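Putative cell surface hydrolase (PDB 3LP5) is probably a cell-surface hydrolase of the alpha/beta-hydrolase fold, though its substrate and the reaction it catalyses are not established. Local coordinates at residues L40-D45 against I65-N70; A87-V92 against K121-V126; T167-A172 against T203-T208. All blocks are in the same frame, centred on the assembly; numbering follows the deposited sequence.

The three contacts sample one alpha/beta-hydrolase sheet and its helical cover. Contact 1 pairs two strands near one end of the sheet and contact 3 the last two at the other, their centres about 27 Å apart on opposite sides of the chain's centre. Contact 2 touches contact 1, their centres about 17 Å apart: Ala87 CB lies 3.7 Å from Ile65 CG2 and Leu91 CD1 lies 3.8 Å from Ile65 CD1. It stays about 12 Å, nearest atoms, from contact 3. A probable nucleophile elbow at Ser106 lies near Phe67 of contact 1, and a bound sodium ion is about 8 Å from the Thr44 side chain.

Contact 1: residues L40-D45 against I65-N70; sequences LTVQTD and IGFANN
The carbonyl oxygen of Val42 is gripped twice: Ala68 N donates to Val42 O at 2.9 Å, and a water donates to it while accepting from Asn69 N. The water thus bridges the end of strand 37-42 to the backbone after Phe67. Two residues before Ala68, Gly66 uses both its backbone groups on the neighbouring strand, its N reaching Leu40 O while its O receives Val42 N at 2.8 Å in a nearly straight bond (170°). One residue bonded to the two residues either side of its partner, Thr41, is the mark of parallel pairing.

Val42 and Phe67 stand side by side on the same face. The edge of the ring meets the valine, with Phe67 CD1 4.0 Å from Val42 CB, which lies near the ring plane. Because CG1 is anti to the backbone N (chi1 -170°), the other methyl falls beside that nitrogen and faces back along the strand, where Val42 CG2 is 4.3 Å from Ile65 CG2. Apolar Val42, Ile65 and Phe67 suit a face buried under a helix. Thr41 is on the reverse face, paired with Gly66, which has no side chain to stand beside it, and rests its methyl, CG2, 3.8 Å from Ala68 N. Beyond the strands, Thr44 CG2 touches Asn69 CB at 3.9 Å.

Helix 74-92 covers the Val42 and Phe67 face through Trp83 and Ala87, while strands 48-52 and 7-10 flank the pair.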
loop_
_atom_site.group_PDB
_atom_site.type_symbol
_atom_site.label_atom_id
_atom_site.label_comp_id
_atom_site.label_asym_id
_atom_site.label_seq_id
_atom_site.Cartn_x
_atom_site.Cartn_y
_atom_site.Cartn_z
ATOM N N LEU A 40 7.384 6.435 11.182
ATOM C CA LEU A 40 6.549 7.454 11.815
ATOM C C LEU A 40 5.330 6.744 12.354
ATOM O O LEU A 40 4.727 5.875 11.661
ATOM C CB LEU A 40 6.084 8.515 10.818
ATOM C CG LEU A 40 6.981 9.664 10.389
ATOM C CD1 LEU A 40 8.326 9.162 9.704
ATOM C CD2 LEU A 40 6.167 10.654 9.434
ATOM N N THR A 41 4.969 7.098 13.588
ATOM C CA THR A 41 3.721 6.657 14.159
ATOM C C THR A 41 2.902 7.889 14.487
ATOM O O THR A 41 3.308 8.723 15.341
ATOM C CB THR A 41 3.951 5.876 15.464
ATOM O OG1 THR A 41 4.782 4.774 15.148
ATOM C CG2 THR A 41 2.615 5.263 15.967
ATOM N N VAL A 42 1.778 8.047 13.800
ATOM C CA VAL A 42 0.939 9.221 14.058
ATOM C C VAL A 42 0.055 8.912 15.225
ATOM O O VAL A 42 -0.725 7.943 15.160
ATOM C CB VAL A 42 0.052 9.605 12.842
ATOM C CG1 VAL A 42 -0.623 10.965 13.062
ATOM C CG2 VAL A 42 0.913 9.642 11.584
ATOM N N GLN A 43 0.109 9.785 16.235
ATOM C CA GLN A 43 -0.723 9.698 17.468
ATOM C C GLN A 43 -2.166 10.129 17.270
ATOM O O GLN A 43 -2.500 10.776 16.276
ATOM C CB GLN A 43 -0.084 10.531 18.603
ATOM C CG GLN A 43 1.396 10.237 18.825
ATOM C CD GLN A 43 1.677 8.751 19.008
ATOM O OE1 GLN A 43 2.408 8.122 18.203
ATOM N NE2 GLN A 43 1.054 8.170 20.001
ATOM N N THR A 44 -3.036 9.789 18.208
ATOM C CA THR A 44 -4.450 10.013 17.956
ATOM C C THR A 44 -4.861 11.495 17.983
ATOM O O THR A 44 -5.997 11.832 17.600
ATOM C CB THR A 44 -5.333 9.228 18.918
ATOM O OG1 THR A 44 -5.070 9.700 20.230
ATOM C CG2 THR A 44 -5.062 7.710 18.822
ATOM N N ASP A 45 -3.954 12.366 18.433
ATOM C CA ASP A 45 -4.162 13.801 18.377
ATOM C C ASP A 45 -3.402 14.415 17.181
ATOM O O ASP A 45 -3.376 15.627 17.036
ATOM C CB ASP A 45 -3.758 14.469 19.727
ATOM C CG ASP A 45 -2.248 14.332 20.036
ATOM O OD1 ASP A 45 -1.530 13.674 19.261
ATOM O OD2 ASP A 45 -1.741 14.893 21.049
ATOM N N ILE A 65 4.771 4.544 7.593
ATOM C CA ILE A 65 3.870 5.447 8.300
ATOM C C ILE A 65 2.722 4.635 8.853
ATOM O O ILE A 65 1.941 4.086 8.061
ATOM C CB ILE A 65 3.307 6.582 7.377
ATOM C CG1 ILE A 65 4.449 7.392 6.771
ATOM C CG2 ILE A 65 2.311 7.484 8.195
ATOM C CD1 ILE A 65 4.000 8.419 5.788
ATOM N N GLY A 66 2.627 4.525 10.188
ATOM C CA GLY A 66 1.458 3.894 10.791
ATOM C C GLY A 66 0.834 4.757 11.854
ATOM O O GLY A 66 1.199 5.945 12.034
ATOM N N PHE A 67 -0.141 4.192 12.529
ATOM C CA PHE A 67 -1.023 5.001 13.396
ATOM C C PHE A 67 -1.210 4.345 14.740
ATOM O O PHE A 67 -1.434 3.128 14.776
ATOM C CB PHE A 67 -2.382 5.169 12.690
ATOM C CG PHE A 67 -2.256 5.518 11.233
ATOM C CD1 PHE A 67 -1.880 6.797 10.845
ATOM C CD2 PHE A 67 -2.439 4.518 10.246
ATOM C CE1 PHE A 67 -1.724 7.123 9.485
ATOM C CE2 PHE A 67 -2.280 4.814 8.922
ATOM C CZ PHE A 67 -1.890 6.128 8.522
ATOM N N ALA A 68 -1.212 5.144 15.825
ATOM C CA ALA A 68 -1.549 4.644 17.161
ATOM C C ALA A 68 -2.934 4.035 17.042
ATOM O O ALA A 68 -3.161 2.917 17.541
ATOM C CB ALA A 68 -1.564 5.769 18.238
ATOM N N ASN A 69 -3.855 4.726 16.358
ATOM C CA ASN A 69 -5.187 4.108 16.129
ATOM C C ASN A 69 -5.157 3.466 14.763
ATOM O O ASN A 69 -5.404 4.154 13.718
ATOM C CB ASN A 69 -6.363 5.111 16.204
ATOM C CG ASN A 69 -7.701 4.505 15.688
ATOM O OD1 ASN A 69 -7.764 3.323 15.279
ATOM N ND2 ASN A 69 -8.773 5.327 15.668
ATOM N N ASN A 70 -4.827 2.166 14.748
ATOM C CA ASN A 70 -4.753 1.414 13.474
ATOM C C ASN A 70 -5.912 0.451 13.274
ATOM O O ASN A 70 -5.791 -0.515 12.514
ATOM C CB ASN A 70 -3.408 0.653 13.329
ATOM C CG ASN A 70 -3.203 -0.381 14.453
ATOM O OD1 ASN A 70 -3.954 -0.416 15.394
ATOM N ND2 ASN A 70 -2.190 -1.186 14.344
HETATM O O HOH W 1 -3.564 7.582 15.497
#

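Contact 2: residues A87-V92 against K121-V126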
loop_
_atom_site.group_PDB
_atom_site.type_symbol
_atom_site.label_atom_id
_atom_site.label_comp_id
_atom_site.label_asym_id
_atom_site.label_seq_id
_atom_site.Cartn_x
_atom_site.Cartn_y
_atom_site.Cartn_z
ATOM N N ALA A 87 1.253 13.175 8.122
ATOM C CA ALA A 87 2.590 12.689 8.151
ATOM C C ALA A 87 3.257 13.038 6.808
ATOM O O ALA A 87 4.397 13.459 6.749
ATOM C CB ALA A 87 2.608 11.141 8.404
ATOM N N PHE A 88 2.513 12.906 5.731
ATOM C CA PHE A 88 3.066 13.173 4.416
ATOM C C PHE A 88 3.505 14.629 4.370
ATOM O O PHE A 88 4.587 14.946 3.916
ATOM C CB PHE A 88 1.996 12.886 3.347
ATOM C CG PHE A 88 2.499 12.968 1.955
ATOM C CD1 PHE A 88 3.200 11.886 1.400
ATOM C CD2 PHE A 88 2.261 14.097 1.190
ATOM C CE1 PHE A 88 3.660 11.913 0.067
ATOM C CE2 PHE A 88 2.748 14.168 -0.138
ATOM C CZ PHE A 88 3.450 13.052 -0.705
ATOM N N LYS A 89 2.662 15.538 4.861
ATOM C CA LYS A 89 3.059 16.948 4.843
ATOM C C LYS A 89 4.256 17.230 5.700
ATOM O O LYS A 89 5.087 18.003 5.305
ATOM C CB LYS A 89 1.900 17.900 5.158
ATOM C CG LYS A 89 0.905 17.904 4.017
ATOM C CD LYS A 89 -0.001 19.075 4.119
ATOM C CE LYS A 89 -0.810 18.962 5.365
ATOM N NZ LYS A 89 -1.956 19.900 5.315
ATOM N N ALA A 90 4.377 16.562 6.839
ATOM C CA ALA A 90 5.565 16.744 7.679
ATOM C C ALA A 90 6.813 16.293 6.930
ATOM O O ALA A 90 7.861 16.914 7.024
ATOM C CB ALA A 90 5.418 15.973 8.994
ATOM N N LEU A 91 6.687 15.219 6.150
ATOM C CA LEU A 91 7.829 14.708 5.390
ATOM C C LEU A 91 8.248 15.622 4.220
ATOM O O LEU A 91 9.417 15.847 3.967
ATOM C CB LEU A 91 7.492 13.316 4.878
ATOM C CG LEU A 91 7.468 12.213 5.929
ATOM C CD1 LEU A 91 6.696 11.009 5.290
ATOM C CD2 LEU A 91 8.917 11.845 6.336
ATOM N N VAL A 92 7.279 16.168 3.497
ATOM C CA VAL A 92 7.653 17.038 2.437
ATOM C C VAL A 92 8.204 18.371 2.961
ATOM O O VAL A 92 8.943 19.034 2.230
ATOM C CB VAL A 92 6.596 17.220 1.341
ATOM C CG1 VAL A 92 5.601 16.038 1.256
ATOM C CG2 VAL A 92 6.004 18.632 1.296
ATOM N N LYS A 121 -3.456 16.201 -3.846
ATOM C CA LYS A 121 -3.536 17.532 -4.507
ATOM C C LYS A 121 -3.145 18.712 -3.581
ATOM O O LYS A 121 -2.969 19.786 -4.077
ATOM C CB LYS A 121 -4.934 17.793 -5.061
ATOM C CG LYS A 121 -5.993 17.969 -3.948
ATOM C CD LYS A 121 -7.346 18.212 -4.584
ATOM C CE LYS A 121 -8.513 17.681 -3.753
ATOM N NZ LYS A 121 -9.641 18.558 -4.098
ATOM N N GLU A 122 -3.013 18.523 -2.261
ATOM C CA GLU A 122 -2.602 19.632 -1.383
ATOM C C GLU A 122 -1.113 19.832 -1.418
ATOM O O GLU A 122 -0.660 20.871 -0.963
ATOM C CB GLU A 122 -3.032 19.441 0.093
ATOM C CG GLU A 122 -4.563 19.387 0.314
ATOM C CD GLU A 122 -4.984 19.009 1.751
ATOM O OE1 GLU A 122 -4.180 19.098 2.713
ATOM O OE2 GLU A 122 -6.161 18.636 1.917
ATOM N N SER A 123 -0.353 18.834 -1.916
ATOM C CA SER A 123 1.096 18.961 -2.129
ATOM C C SER A 123 1.308 18.837 -3.638
ATOM O O SER A 123 1.805 17.803 -4.110
ATOM C CB SER A 123 1.878 17.844 -1.415
ATOM O OG SER A 123 1.367 17.578 -0.133
ATOM N N PRO A 124 0.901 19.869 -4.405
ATOM C CA PRO A 124 0.747 19.636 -5.839
ATOM C C PRO A 124 2.078 19.412 -6.599
ATOM O O PRO A 124 2.048 18.926 -7.727
ATOM C CB PRO A 124 0.002 20.906 -6.343
ATOM C CG PRO A 124 0.276 21.985 -5.331
ATOM C CD PRO A 124 0.528 21.245 -3.990
ATOM N N LYS A 125 3.223 19.733 -5.991
ATOM C CA LYS A 125 4.517 19.514 -6.654
ATOM C C LYS A 125 5.086 18.087 -6.444
ATOM O O LYS A 125 6.154 17.777 -6.953
ATOM C CB LYS A 125 5.572 20.537 -6.171
ATOM C CG LYS A 125 5.307 22.102 -6.405
ATOM C CD LYS A 125 4.262 22.398 -7.514
ATOM C CE LYS A 125 4.871 22.391 -8.932
ATOM N NZ LYS A 125 5.829 23.537 -9.056
ATOM N N VAL A 126 4.390 17.258 -5.664
ATOM C CA VAL A 126 4.871 15.925 -5.312
ATOM C C VAL A 126 4.005 14.876 -5.999
ATOM O O VAL A 126 2.782 14.803 -5.761
ATOM C CB VAL A 126 4.844 15.736 -3.788
ATOM C CG1 VAL A 126 5.582 14.463 -3.375
ATOM C CG2 VAL A 126 5.473 16.926 -3.126
#
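Phe88, Ser123 and Val126 account for most of the surface buried here, and the phenyl ring touches both of the others. With CG anti to the backbone N (chi1 -173°), the ring leaves helix 74-92 toward the loop and inserts one side of its rim there. Ser123 meets that rim nearly in the ring plane: its OG is 3.7 Å from Phe88 CE2, and its CB lies at the edge, 4.0 Å from the same carbon. Serine is small enough to come this close to an aromatic edge. Val126 points back at the phenyl group from the loop, its CG1 oblique to the ring and 3.7 Å from Phe88 CZ.

Ser123 and Val126 are the two ends of a type I turn closed by a bond from Val126 N to Ser123 O at 3.1 Å, which explains how residues three apart can serve one ring. From the helix, Val92 sits one turn beyond Phe88 and lays its CG1 over one face of the ring, 3.6 Å above the plane and offset toward the rim. Replacing Phe88 by an alanine would remove the ring, and Ser123 and Val126 would probably lose their shared partner, leaving a gap between helix and turn.

At the exposed side, Lys89 NZ and Glu122 OE1 form a long salt bridge of 3.5 Å; the same oxygen accepts a hydrogen bond from Asn85.

Phe115 and Phe100 also meet the Phe88 ring. The end of helix 74-92, which carries the chain from strand 62-67 to strand 99-105, is thereby packed against the connection from helix 107-118 to strand 127-134, an association of successive beta-alpha-beta crossovers typical of the alpha/beta-hydrolase fold.

Contact 3: residues T167-A172 against T203-T208; sequences TVYSIA and TEITVT
Val168, Ser170 and Ala172 make five backbone hydrogen bonds to Thr203, Ile205 and Val207, in parallel register. Ser170 N donates to Thr203 O at 2.8 Å and almost straight (170°). Ser170 O then accepts from Ile205 N, Ile205 O from Ala172 N, and Ala172 O from Val207 N at 2.8 Å, so the pairing runs on just beyond the strand end. At the start of the series Val168 O receives Thr203 N at a more bent angle (147°) and also a water proton. That water lies 2.8 Å from Thr203 OG1 and so joins both strands; it sits over one face of the Tyr169 ring, offset toward its rim.

The side chains of Tyr169, Ile171, Thr203 and Ile205 share one face. Tyr169 and Thr203 lie alongside each other, Tyr169 CD1 3.7 Å from Thr203 CB, and the same ring carbon is 3.9 Å from Ile205 CD1. Ile171 spreads its two branches: with CG1 anti to the carbonyl carbon (chi1 -66°) and 4.1 Å from Ile205 CB, CG2 lies anti to the backbone N and reaches forward to within 3.8 Å of Val207 CG2. Beta-branched residues favour the extended backbone and pack against one another across the strands. On the reverse face are Ser170, Ala172, Glu204 and Thr206, whose CG2 stands 3.5 Å from Ala172 O.

Strand 127-134 bonds to the far side of strand 167-172, and Tyr230 meets the Tyr169 ring. In alpha/beta hydrolases the catalytic acid and histidine usually follow the last two strands, so this pair probably leads into the active-site loops here. The chemistry divides the labour: main-chain bonds set the register, while apolar side chains, Ile205 and Val207 among them, pack the pair against helix 217-231.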
loop_
_atom_site.group_PDB
_atom_site.type_symbol
_atom_site.label_atom_id
_atom_site.label_comp_id
_atom_site.label_asym_id
_atom_site.label_seq_id
_atom_site.Cartn_x
_atom_site.Cartn_y
_atom_site.Cartn_z
ATOM N N THR A 167 0.535 4.111 -11.827
ATOM C CA THR A 167 0.536 2.686 -12.128
ATOM C C THR A 167 0.202 1.964 -10.845
ATOM O O THR A 167 0.877 2.184 -9.827
ATOM C CB THR A 167 1.940 2.211 -12.668
ATOM O OG1 THR A 167 2.068 2.654 -14.015
ATOM C CG2 THR A 167 2.003 0.742 -12.785
ATOM N N VAL A 168 -0.844 1.127 -10.888
ATOM C CA VAL A 168 -1.333 0.439 -9.735
ATOM C C VAL A 168 -1.270 -1.075 -9.869
ATOM O O VAL A 168 -1.777 -1.651 -10.876
ATOM C CB VAL A 168 -2.781 0.839 -9.361
ATOM C CG1 VAL A 168 -3.232 0.087 -8.075
ATOM C CG2 VAL A 168 -2.885 2.402 -9.195
ATOM N N TYR A 169 -0.658 -1.703 -8.845
ATOM C CA TYR A 169 -0.689 -3.197 -8.654
ATOM C C TYR A 169 -1.510 -3.586 -7.428
ATOM O O TYR A 169 -1.300 -3.036 -6.320
ATOM C CB TYR A 169 0.721 -3.747 -8.500
ATOM C CG TYR A 169 1.616 -3.368 -9.648
ATOM C CD1 TYR A 169 1.736 -4.228 -10.767
ATOM C CD2 TYR A 169 2.348 -2.182 -9.627
ATOM C CE1 TYR A 169 2.541 -3.903 -11.856
ATOM C CE2 TYR A 169 3.189 -1.843 -10.722
ATOM C CZ TYR A 169 3.265 -2.716 -11.811
ATOM O OH TYR A 169 4.023 -2.406 -12.883
ATOM N N SER A 170 -2.489 -4.461 -7.629
ATOM C CA SER A 170 -3.309 -4.930 -6.541
ATOM C C SER A 170 -3.112 -6.462 -6.400
ATOM O O SER A 170 -3.508 -7.214 -7.282
ATOM C CB SER A 170 -4.778 -4.592 -6.791
ATOM O OG SER A 170 -5.624 -5.154 -5.747
ATOM N N ILE A 171 -2.461 -6.886 -5.313
ATOM C CA ILE A 171 -2.296 -8.321 -4.975
ATOM C C ILE A 171 -3.503 -8.762 -4.173
ATOM O O ILE A 171 -3.910 -8.062 -3.237
ATOM C CB ILE A 171 -1.039 -8.534 -4.143
ATOM C CG1 ILE A 171 0.223 -8.195 -5.004
ATOM C CG2 ILE A 171 -0.990 -9.959 -3.481
ATOM C CD1 ILE A 171 1.510 -7.963 -4.174
ATOM N N ALA A 172 -4.085 -9.906 -4.564
ATOM C CA ALA A 172 -5.156 -10.571 -3.823
ATOM C C ALA A 172 -4.899 -12.079 -3.721
ATOM O O ALA A 172 -4.215 -12.690 -4.571
ATOM C CB ALA A 172 -6.489 -10.325 -4.527
ATOM N N THR A 203 -3.103 -3.404 -12.532
ATOM C CA THR A 203 -2.673 -4.831 -12.662
ATOM C C THR A 203 -3.069 -5.646 -11.429
ATOM O O THR A 203 -2.677 -5.302 -10.339
ATOM C CB THR A 203 -1.162 -4.943 -12.893
ATOM O OG1 THR A 203 -0.865 -4.273 -14.095
ATOM C CG2 THR A 203 -0.678 -6.382 -13.072
ATOM N N GLU A 204 -3.892 -6.688 -11.622
ATOM C CA GLU A 204 -4.233 -7.600 -10.556
ATOM C C GLU A 204 -3.292 -8.767 -10.577
ATOM O O GLU A 204 -2.992 -9.312 -11.647
ATOM C CB GLU A 204 -5.671 -8.125 -10.717
ATOM C CG GLU A 204 -6.645 -6.961 -10.865
ATOM C CD GLU A 204 -8.037 -7.411 -11.334
ATOM O OE1 GLU A 204 -8.784 -7.906 -10.473
ATOM O OE2 GLU A 204 -8.363 -7.275 -12.546
ATOM N N ILE A 205 -2.867 -9.177 -9.374
ATOM C CA ILE A 205 -1.888 -10.265 -9.210
ATOM C C ILE A 205 -2.442 -11.158 -8.134
ATOM O O ILE A 205 -2.889 -10.659 -7.115
ATOM C CB ILE A 205 -0.462 -9.735 -8.782
ATOM C CG1 ILE A 205 0.107 -8.791 -9.828
ATOM C CG2 ILE A 205 0.544 -10.923 -8.516
ATOM C CD1 ILE A 205 1.255 -7.870 -9.369
ATOM N N THR A 206 -2.388 -12.487 -8.338
ATOM C CA THR A 206 -2.809 -13.414 -7.314
ATOM C C THR A 206 -1.625 -13.974 -6.543
ATOM O O THR A 206 -0.624 -14.400 -7.118
ATOM C CB THR A 206 -3.642 -14.603 -7.900
ATOM O OG1 THR A 206 -4.656 -14.076 -8.743
ATOM C CG2 THR A 206 -4.327 -15.367 -6.802
ATOM N N VAL A 207 -1.764 -13.983 -5.223
ATOM C CA VAL A 207 -0.875 -14.713 -4.338
ATOM C C VAL A 207 -1.778 -15.490 -3.397
ATOM O O VAL A 207 -2.547 -14.890 -2.619
ATOM C CB VAL A 207 0.052 -13.742 -3.517
ATOM C CG1 VAL A 207 0.857 -14.484 -2.457
ATOM C CG2 VAL A 207 0.981 -13.031 -4.459
ATOM N N THR A 208 -1.634 -16.822 -3.398
ATOM C CA THR A 208 -2.596 -17.601 -2.644
ATOM C C THR A 208 -2.309 -17.419 -1.170
ATOM O O THR A 208 -1.158 -17.404 -0.789
ATOM C CB THR A 208 -2.630 -19.080 -3.068
ATOM O OG1 THR A 208 -1.433 -19.719 -2.612
ATOM C CG2 THR A 208 -2.730 -19.203 -4.589
HETATM O O HOH W 2 -0.183 -1.636 -13.359
#